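Local coordinates for protein GlcNAc-alpha-1,4-Gal-releasing endo-beta-galactosidase (Clostridium perfringens, PDB 1UPS) that probably hydrolyses O-glycosyl bonds as a calcium-binding family 16 endo-beta-galactosidase that releases GlcNAc-alpha-1,4-Gal, at residues E37-Y51 and A63-V75. Numbering follows the deposited sequence. Where two conformers were deposited one is given.
Sequences EFNGPTLDREKWTDY and AKANYRFENGSLV. With CA (calcium ion), chain C.
The F69 ring lies against the backbone of 38-43. G40 CA sits over one face, 3.6 Å from the ring centroid, in a CH-pi contact. F38 O meets the ring at its edge, 3.4 Å from F69 CD1. The positive phi of G40 suits glycine. The F38 ring takes L74 CB over one face, offset toward its rim, with L74 CD2 near F38 CE2 and CZ. I271 and L250 also touch F38. The Y67 ring has D50 OD1 at its edge, in plane, and L43 CB reaches it obliquely. K64 CG lies over one face of the Y51 ring, toward its rim.

The 66-70 and 73-78 strands form an antiparallel hairpin, closed by a type I' turn from E70 to S73. It belongs to the beta-sandwich of the GH16 fold, and the loop after strand 30-36 folds across it. At the turn, E37 O and G72 O both bind the calcium ion, at 2.3 and 2.4 Å respectively. D272 and two waters add further ligands. A third water bridges N39 O and G72 N.

At the other end, the D50 carboxylate is gripped by three side chains. R45 binds it end-on, NH1 to OD2 and NH2 to OD1, from above the carboxylate plane. K64 NZ reaches D50 OD2 from the opposite face to R45 NH1, at 3.1 Å. Y67 OH donates to D50 OD1 at 2.8 Å, on the anti side, tilted 28° out of the carboxylate plane. D50 CG stands between its backbone N and carbonyl carbon (chi1 54°), which turns the carboxylate toward Y67 and K64. The two positive charges probably stabilise ionised D50. Y51 OH bonds to E61. A65 N donates to D50 O at 2.9 Å, beside the single bridge of Y51 with K64.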
loop_
_atom_site.group_PDB
_atom_site.type_symbol
_atom_site.label_atom_id
_atom_site.label_comp_id
_atom_site.label_asym_id
_atom_site.label_seq_id
_atom_site.Cartn_x
_atom_site.Cartn_y
_atom_site.Cartn_z
ATOM N N GLU A 37 2.291 3.616 21.779
ATOM C CA GLU A 37 2.925 2.347 22.130
ATOM C C GLU A 37 1.938 1.345 22.743
ATOM O O GLU A 37 2.310 0.212 23.076
ATOM C CB GLU A 37 4.141 2.601 23.048
ATOM C CG GLU A 37 5.170 3.565 22.432
ATOM C CD GLU A 37 5.854 3.003 21.192
ATOM O OE1 GLU A 37 6.061 3.775 20.232
ATOM O OE2 GLU A 37 6.171 1.789 21.169
ATOM N N PHE A 38 0.669 1.752 22.852
ATOM C CA PHE A 38 -0.439 0.864 23.235
ATOM C C PHE A 38 -0.158 0.002 24.471
ATOM O O PHE A 38 -0.465 -1.176 24.486
ATOM C CB PHE A 38 -0.856 -0.042 22.061
ATOM C CG PHE A 38 -1.528 0.693 20.909
ATOM C CD1 PHE A 38 -1.103 0.475 19.597
ATOM C CD2 PHE A 38 -2.595 1.570 21.135
ATOM C CE1 PHE A 38 -1.715 1.131 18.508
ATOM C CE2 PHE A 38 -3.242 2.228 20.051
ATOM C CZ PHE A 38 -2.807 2.016 18.747
ATOM N N ASN A 39 0.421 0.581 25.505
ATOM C CA ASN A 39 0.709 -0.249 26.677
ATOM C C ASN A 39 -0.481 -0.411 27.636
ATOM O O ASN A 39 -0.523 -1.364 28.448
ATOM C CB ASN A 39 2.010 0.184 27.348
ATOM C CG ASN A 39 3.221 0.108 26.392
ATOM O OD1 ASN A 39 3.360 -0.832 25.584
ATOM N ND2 ASN A 39 4.086 1.112 26.471
ATOM N N GLY A 40 -1.463 0.481 27.503
ATOM C CA GLY A 40 -2.664 0.430 28.326
ATOM C C GLY A 40 -2.382 0.839 29.759
ATOM O O GLY A 40 -1.275 1.295 30.038
ATOM N N PRO A 41 -3.338 0.635 30.670
ATOM C CA PRO A 41 -4.559 -0.139 30.406
ATOM C C PRO A 41 -5.735 0.665 29.844
ATOM O O PRO A 41 -6.825 0.106 29.668
ATOM C CB PRO A 41 -4.920 -0.656 31.798
ATOM C CG PRO A 41 -4.505 0.456 32.697
ATOM C CD PRO A 41 -3.285 1.104 32.071
ATOM N N THR A 42 -5.538 1.949 29.566
ATOM C CA THR A 42 -6.614 2.729 28.956
ATOM C C THR A 42 -6.209 3.344 27.622
ATOM O O THR A 42 -5.039 3.704 27.407
ATOM C CB THR A 42 -7.117 3.841 29.889
ATOM O OG1 THR A 42 -6.059 4.760 30.123
ATOM C CG2 THR A 42 -7.417 3.317 31.283
ATOM N N LEU A 43 -7.201 3.482 26.748
ATOM C CA LEU A 43 -7.004 4.105 25.451
ATOM C C LEU A 43 -6.732 5.594 25.654
ATOM O O LEU A 43 -7.421 6.244 26.441
ATOM C CB LEU A 43 -8.262 3.926 24.609
ATOM C CG LEU A 43 -8.182 4.381 23.154
ATOM C CD1 LEU A 43 -7.280 3.445 22.344
ATOM C CD2 LEU A 43 -9.583 4.386 22.558
ATOM N N ASP A 44 -5.738 6.125 24.948
ATOM C CA ASP A 44 -5.380 7.543 25.062
ATOM C C ASP A 44 -6.406 8.366 24.293
ATOM O O ASP A 44 -6.397 8.394 23.055
ATOM C CB ASP A 44 -3.973 7.778 24.501
ATOM C CG ASP A 44 -3.463 9.191 24.741
ATOM O OD1 ASP A 44 -4.263 10.131 24.927
ATOM O OD2 ASP A 44 -2.249 9.446 24.763
ATOM N N ARG A 45 -7.285 9.043 25.023
ATOM C CA ARG A 45 -8.403 9.735 24.384
ATOM C C ARG A 45 -8.012 11.081 23.761
ATOM O O ARG A 45 -8.841 11.765 23.143
ATOM C CB ARG A 45 -9.576 9.855 25.363
ATOM C CG ARG A 45 -10.122 8.480 25.733
ATOM C CD ARG A 45 -11.471 8.483 26.407
ATOM N NE ARG A 45 -11.891 7.119 26.737
ATOM C CZ ARG A 45 -12.549 6.307 25.902
ATOM N NH1 ARG A 45 -12.884 6.722 24.682
ATOM N NH2 ARG A 45 -12.888 5.083 26.297
ATOM N N GLU A 46 -6.745 11.455 23.912
ATOM C CA GLU A 46 -6.216 12.588 23.169
ATOM C C GLU A 46 -5.824 12.162 21.753
ATOM O O GLU A 46 -5.609 13.013 20.885
ATOM C CB GLU A 46 -5.024 13.228 23.912
ATOM C CG GLU A 46 -5.413 14.019 25.166
ATOM C CD GLU A 46 -6.434 15.120 24.905
ATOM O OE1 GLU A 46 -7.420 15.214 25.674
ATOM O OE2 GLU A 46 -6.256 15.905 23.941
ATOM N N LYS A 47 -5.749 10.852 21.508
ATOM C CA LYS A 47 -5.330 10.330 20.192
ATOM C C LYS A 47 -6.446 9.589 19.453
ATOM O O LYS A 47 -6.513 9.630 18.213
ATOM C CB LYS A 47 -4.130 9.387 20.360
ATOM C CG LYS A 47 -2.901 10.064 20.939
ATOM C CD LYS A 47 -1.729 9.113 21.149
ATOM C CE LYS A 47 -0.499 9.930 21.644
ATOM N NZ LYS A 47 0.576 9.083 22.210
ATOM N N TRP A 48 -7.300 8.900 20.215
ATOM C CA TRP A 48 -8.296 7.973 19.652
ATOM C C TRP A 48 -9.690 8.162 20.232
ATOM O O TRP A 48 -9.851 8.489 21.425
ATOM C CB TRP A 48 -7.892 6.506 19.925
ATOM C CG TRP A 48 -6.524 6.164 19.446
ATOM C CD1 TRP A 48 -5.386 6.078 20.205
ATOM C CD2 TRP A 48 -6.133 5.882 18.098
ATOM N NE1 TRP A 48 -4.313 5.744 19.410
ATOM C CE2 TRP A 48 -4.736 5.640 18.110
ATOM C CE3 TRP A 48 -6.822 5.818 16.871
ATOM C CZ2 TRP A 48 -4.014 5.311 16.953
ATOM C CZ3 TRP A 48 -6.104 5.497 15.710
ATOM C CH2 TRP A 48 -4.706 5.260 15.762
ATOM N N THR A 49 -10.689 7.902 19.393
ATOM C CA THR A 49 -12.021 7.593 19.877
ATOM C C THR A 49 -12.324 6.100 19.674
ATOM O O THR A 49 -11.805 5.480 18.742
ATOM C CB THR A 49 -13.079 8.524 19.237
ATOM O OG1 THR A 49 -14.351 8.282 19.860
ATOM C CG2 THR A 49 -13.308 8.234 17.727
ATOM N N ASP A 50 -13.127 5.519 20.565
ATOM C CA ASP A 50 -13.444 4.087 20.484
ATOM C C ASP A 50 -14.851 3.826 19.928
ATOM O O ASP A 50 -15.572 2.928 20.364
ATOM C CB ASP A 50 -13.174 3.364 21.816
ATOM C CG ASP A 50 -13.867 4.009 23.001
ATOM O OD1 ASP A 50 -13.707 3.471 24.133
ATOM O OD2 ASP A 50 -14.561 5.045 22.913
ATOM N N TYR A 51 -15.217 4.615 18.927
ATOM C CA TYR A 51 -16.450 4.398 18.190
ATOM C C TYR A 51 -16.141 4.320 16.701
ATOM O O TYR A 51 -15.280 5.071 16.194
ATOM C CB TYR A 51 -17.413 5.556 18.425
ATOM C CG TYR A 51 -17.987 5.621 19.824
ATOM C CD1 TYR A 51 -17.269 6.216 20.865
ATOM C CD2 TYR A 51 -19.258 5.119 20.098
ATOM C CE1 TYR A 51 -17.795 6.277 22.160
ATOM C CE2 TYR A 51 -19.802 5.184 21.389
ATOM C CZ TYR A 51 -19.062 5.769 22.407
ATOM O OH TYR A 51 -19.593 5.858 23.673
ATOM N N ALA A 63 -22.059 1.567 18.065
ATOM C CA ALA A 63 -20.814 1.595 17.310
ATOM C C ALA A 63 -19.579 1.553 18.215
ATOM O O ALA A 63 -18.449 1.618 17.740
ATOM C CB ALA A 63 -20.789 2.830 16.393
ATOM N N LYS A 64 -19.790 1.432 19.522
ATOM C CA LYS A 64 -18.661 1.362 20.474
ATOM C C LYS A 64 -17.840 0.068 20.338
ATOM O O LYS A 64 -18.401 -1.021 20.189
ATOM C CB LYS A 64 -19.143 1.524 21.923
ATOM C CG LYS A 64 -17.979 1.819 22.905
ATOM C CD LYS A 64 -18.423 2.497 24.192
ATOM C CE LYS A 64 -17.205 2.861 25.069
ATOM N NZ LYS A 64 -16.787 4.310 24.937
ATOM N N ALA A 65 -16.516 0.208 20.438
ATOM C CA ALA A 65 -15.584 -0.907 20.317
ATOM C C ALA A 65 -15.461 -1.674 21.617
ATOM O O ALA A 65 -15.632 -1.101 22.700
ATOM C CB ALA A 65 -14.204 -0.397 19.910
ATOM N N ASN A 66 -15.157 -2.966 21.501
ATOM C CA ASN A 66 -14.639 -3.721 22.628
ATOM C C ASN A 66 -13.163 -3.954 22.426
ATOM O O ASN A 66 -12.725 -4.203 21.318
ATOM C CB ASN A 66 -15.393 -5.030 22.824
ATOM C CG ASN A 66 -16.822 -4.783 23.263
ATOM O OD1 ASN A 66 -17.075 -4.102 24.279
ATOM N ND2 ASN A 66 -17.771 -5.303 22.489
ATOM N N TYR A 67 -12.401 -3.826 23.507
ATOM C CA TYR A 67 -10.945 -3.972 23.430
ATOM C C TYR A 67 -10.371 -4.100 24.848
ATOM O O TYR A 67 -11.060 -3.800 25.847
ATOM C CB TYR A 67 -10.288 -2.778 22.697
ATOM C CG TYR A 67 -10.553 -1.436 23.364
ATOM C CD1 TYR A 67 -11.728 -0.721 23.086
ATOM C CD2 TYR A 67 -9.658 -0.896 24.292
ATOM C CE1 TYR A 67 -12.002 0.496 23.704
ATOM C CE2 TYR A 67 -9.927 0.340 24.938
ATOM C CZ TYR A 67 -11.102 1.026 24.624
ATOM O OH TYR A 67 -11.399 2.224 25.241
ATOM N N ARG A 68 -9.135 -4.590 24.921
ATOM C CA ARG A 68 -8.341 -4.610 26.153
ATOM C C ARG A 68 -6.895 -4.355 25.749
ATOM O O ARG A 68 -6.580 -4.253 24.553
ATOM C CB ARG A 68 -8.468 -5.948 26.903
ATOM C CG ARG A 68 -7.985 -7.197 26.162
ATOM C CD ARG A 68 -8.388 -8.553 26.814
ATOM N NE ARG A 68 -7.658 -9.675 26.218
ATOM C CZ ARG A 68 -8.093 -10.449 25.227
ATOM N NH1 ARG A 68 -7.317 -11.422 24.763
ATOM N NH2 ARG A 68 -9.290 -10.270 24.685
ATOM N N PHE A 69 -6.032 -4.219 26.747
ATOM C CA PHE A 69 -4.594 -4.144 26.499
ATOM C C PHE A 69 -3.971 -5.366 27.134
ATOM O O PHE A 69 -4.297 -5.687 28.277
ATOM C CB PHE A 69 -4.023 -2.856 27.095
ATOM C CG PHE A 69 -4.506 -1.621 26.384
ATOM C CD1 PHE A 69 -3.766 -1.073 25.333
ATOM C CD2 PHE A 69 -5.720 -1.027 26.742
ATOM C CE1 PHE A 69 -4.230 0.059 24.633
ATOM C CE2 PHE A 69 -6.191 0.103 26.055
ATOM C CZ PHE A 69 -5.435 0.643 25.010
ATOM N N GLU A 70 -3.128 -6.069 26.381
ATOM C CA GLU A 70 -2.535 -7.335 26.847
ATOM C C GLU A 70 -1.099 -7.423 26.335
ATOM O O GLU A 70 -0.858 -7.285 25.128
ATOM C CB GLU A 70 -3.395 -8.546 26.404
ATOM C CG GLU A 70 -2.852 -9.933 26.783
ATOM C CD GLU A 70 -3.816 -11.086 26.462
ATOM O OE1 GLU A 70 -3.396 -12.291 26.536
ATOM O OE2 GLU A 70 -5.007 -10.814 26.181
ATOM N N ASN A 71 -0.148 -7.605 27.258
ATOM C CA ASN A 71 1.254 -7.847 26.889
ATOM C C ASN A 71 1.816 -6.731 25.987
ATOM O O ASN A 71 2.461 -6.998 24.968
ATOM C CB ASN A 71 1.353 -9.229 26.215
ATOM C CG ASN A 71 2.780 -9.742 26.106
ATOM O OD1 ASN A 71 3.552 -9.730 27.074
ATOM N ND2 ASN A 71 3.134 -10.207 24.911
ATOM N N GLY A 72 1.557 -5.482 26.373
ATOM C CA GLY A 72 2.014 -4.316 25.628
ATOM C C GLY A 72 1.307 -4.021 24.302
ATOM O O GLY A 72 1.807 -3.201 23.525
ATOM N N SER A 73 0.153 -4.650 24.054
ATOM C CA SER A 73 -0.574 -4.461 22.784
ATOM C C SER A 73 -2.004 -4.026 23.008
ATOM O O SER A 73 -2.630 -4.397 24.014
ATOM C CB SER A 73 -0.591 -5.771 21.980
ATOM O OG SER A 73 0.709 -6.079 21.495
ATOM N N LEU A 74 -2.532 -3.240 22.076
ATOM C CA LEU A 74 -3.985 -3.090 21.989
ATOM C C LEU A 74 -4.567 -4.372 21.380
ATOM O O LEU A 74 -4.153 -4.807 20.286
ATOM C CB LEU A 74 -4.341 -1.882 21.108
ATOM C CG LEU A 74 -5.817 -1.730 20.699
ATOM C CD1 LEU A 74 -6.652 -1.333 21.910
ATOM C CD2 LEU A 74 -5.918 -0.677 19.572
ATOM N N VAL A 75 -5.528 -4.964 22.085
ATOM C CA VAL A 75 -6.259 -6.132 21.599
ATOM C C VAL A 75 -7.732 -5.746 21.384
ATOM O O VAL A 75 -8.546 -5.760 22.323
ATOM C CB VAL A 75 -6.121 -7.350 22.562
ATOM C CG1 VAL A 75 -6.945 -8.567 22.070
ATOM C CG2 VAL A 75 -4.654 -7.717 22.756
HETATM CA CA CA C . 3.536 -1.751 22.807
HETATM O O HOH W 1 5.519 -0.631 22.116
HETATM O O HOH W 2 -0.126 -4.001 28.369
HETATM O O HOH W 3 5.214 -3.149 23.991
#